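Local coordinates for ABC-type transport system, molybdenum-specific extracellular solute-binding protein (PDB 4KD5) that probably captures molybdate or tungstate outside the cell as the solute-binding component of an ABC-type molybdenum transporter, at residues Gln47-Ile50 with Glu51-Ala54. Residues are numbered along the deposited sequence; the frame is centred on the assembly and turned at random.
Sequences QQQI and EQGA
Ala54 N donates to Gln49 O at 2.9 Å, the outer, six-to-one bond of a Schellman motif that ends helix 43-52; it is nearly straight at the hydrogen (166°). The motif's inner bond, Gly53 N to Ile50 O, is weak at 3.3 Å. Two further weak bonds, from Gln52 N and Gly53 N, also reach Gln49 O, which thus gathers three N-H groups as the chain turns off the helix. Gly53 makes that turn with a positive phi, and the reversal sets the methyl of Ala54 against Gln49, CB to CB 3.9 Å.

One turn earlier, Gln47 and Glu51 are joined twice: by the helical bond from Glu51 N to Gln47 O, and by Gln47 NE2 to Glu51 OE2 at 3.1 Å. The amide donates within its own plane but meets the carboxylate from above. Gln47 carries its extended chain across that of Glu51, a first torsion of 170° turning CG away from the backbone N. Gln49, bent at chi2, crosses Gln52, its NE2 3.1 Å from Gln52 OE1, with the amide planes 79° apart. Glu51 is buried against Val69 and Leu70 of helix 65-72, and its carboxylate lies close to that of Glu73, so the amide N-H probably eases a crowded pair of like charges. At the helix end, Gln52 O accepts a hydrogen bond from ND2 of Asn39 of the second subunit.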
ATOM      1  N   GLN A  47     -20.761   9.617 -11.260  1.00 62.88           N
ATOM      2  CA  GLN A  47     -19.706  10.504 -11.746  1.00 64.76           C
ATOM      3  C   GLN A  47     -19.827  11.891 -11.119  1.00 71.03           C
ATOM      4  O   GLN A  47     -18.830  12.472 -10.683  1.00 73.72           O
ATOM      5  CB  GLN A  47     -19.776  10.613 -13.275  1.00 64.30           C
ATOM      6  CG  GLN A  47     -18.887  11.695 -13.874  1.00 61.90           C
ATOM      7  CD  GLN A  47     -19.236  12.009 -15.320  1.00 66.40           C
ATOM      8  OE1 GLN A  47     -19.829  11.190 -16.021  1.00 68.24           O
ATOM      9  NE2 GLN A  47     -18.869  13.203 -15.771  1.00 55.25           N
ATOM     10  N   GLN A  48     -21.054  12.405 -11.065  1.00 71.40           N
ATOM     11  CA  GLN A  48     -21.328  13.732 -10.514  1.00 76.08           C
ATOM     12  C   GLN A  48     -20.941  13.840  -9.039  1.00 75.88           C
ATOM     13  O   GLN A  48     -20.378  14.848  -8.617  1.00 78.82           O
ATOM     14  CB  GLN A  48     -22.807  14.089 -10.709  1.00 79.66           C
ATOM     15  CG  GLN A  48     -23.212  14.256 -12.166  1.00 89.60           C
ATOM     16  CD  GLN A  48     -24.654  13.861 -12.430  1.00100.76           C
ATOM     17  OE1 GLN A  48     -25.030  13.572 -13.567  1.00101.14           O
ATOM     18  NE2 GLN A  48     -25.469  13.848 -11.381  1.00108.00           N
ATOM     19  N   GLN A  49     -21.239  12.802  -8.263  1.00 70.44           N
ATOM     20  CA  GLN A  49     -20.886  12.779  -6.844  1.00 68.20           C
ATOM     21  C   GLN A  49     -19.376  12.836  -6.633  1.00 60.24           C
ATOM     22  O   GLN A  49     -18.888  13.577  -5.780  1.00 60.31           O
ATOM     23  CB  GLN A  49     -21.471  11.540  -6.159  1.00 66.09           C
ATOM     24  CG  GLN A  49     -22.974  11.588  -5.970  1.00 73.07           C
ATOM     25  CD  GLN A  49     -23.423  12.795  -5.169  1.00 84.59           C
ATOM     26  OE1 GLN A  49     -23.041  12.962  -4.010  1.00 84.15           O
ATOM     27  NE2 GLN A  49     -24.231  13.650  -5.788  1.00 89.15           N
ATOM     28  N   ILE A  50     -18.646  12.043  -7.408  1.00 52.61           N
ATOM     29  CA  ILE A  50     -17.189  12.059  -7.375  1.00 48.28           C
ATOM     30  C   ILE A  50     -16.675  13.449  -7.764  1.00 50.86           C
ATOM     31  O   ILE A  50     -15.678  13.927  -7.222  1.00 58.30           O
ATOM     32  CB  ILE A  50     -16.604  10.974  -8.309  1.00 49.72           C
ATOM     33  CG1 ILE A  50     -17.047   9.588  -7.845  1.00 41.06           C
ATOM     34  CG2 ILE A  50     -15.090  11.047  -8.364  1.00 44.85           C
ATOM     35  CD1 ILE A  50     -16.582   8.462  -8.740  1.00 42.91           C
ATOM     36  N   GLU A  51     -17.375  14.099  -8.692  1.00 53.55           N
ATOM     37  CA  GLU A  51     -17.024  15.450  -9.118  1.00 56.09           C
ATOM     38  C   GLU A  51     -17.326  16.484  -8.035  1.00 60.68           C
ATOM     39  O   GLU A  51     -16.696  17.536  -7.993  1.00 59.90           O
ATOM     40  CB  GLU A  51     -17.746  15.815 -10.425  1.00 59.19           C
ATOM     41  CG  GLU A  51     -17.227  15.100 -11.668  1.00 60.00           C
ATOM     42  CD  GLU A  51     -18.138  15.272 -12.877  1.00 68.08           C
ATOM     43  OE1 GLU A  51     -19.374  15.244 -12.706  1.00 70.33           O
ATOM     44  OE2 GLU A  51     -17.620  15.431 -14.003  1.00 70.56           O
ATOM     45  N   GLN A  52     -18.296  16.186  -7.173  1.00 65.62           N
ATOM     46  CA  GLN A  52     -18.650  17.072  -6.066  1.00 70.96           C
ATOM     47  C   GLN A  52     -17.691  16.886  -4.893  1.00 69.86           C
ATOM     48  O   GLN A  52     -17.590  17.747  -4.020  1.00 75.09           O
ATOM     49  CB  GLN A  52     -20.098  16.833  -5.609  1.00 71.04           C
ATOM     50  CG  GLN A  52     -21.155  17.221  -6.640  1.00 82.12           C
ATOM     51  CD  GLN A  52     -22.550  16.735  -6.284  1.00 87.86           C
ATOM     52  OE1 GLN A  52     -22.828  16.389  -5.136  1.00 90.89           O
ATOM     53  NE2 GLN A  52     -23.435  16.704  -7.275  1.00 88.65           N
ATOM     54  N   GLY A  53     -16.995  15.754  -4.874  1.00 64.14           N
ATOM     55  CA  GLY A  53     -16.042  15.465  -3.818  1.00 61.34           C
ATOM     56  C   GLY A  53     -16.542  14.468  -2.789  1.00 66.15           C
ATOM     57  O   GLY A  53     -16.064  14.443  -1.656  1.00 70.37           O
ATOM     58  N   ALA A  54     -17.510  13.648  -3.187  1.00 60.67           N
ATOM     59  CA  ALA A  54     -18.022  12.590  -2.324  1.00 56.44           C
ATOM     60  C   ALA A  54     -16.934  11.555  -2.090  1.00 63.99           C
ATOM     61  O   ALA A  54     -16.289  11.098  -3.038  1.00 65.26           O
ATOM     62  CB  ALA A  54     -19.239  11.940  -2.944  1.00 54.14           C
TER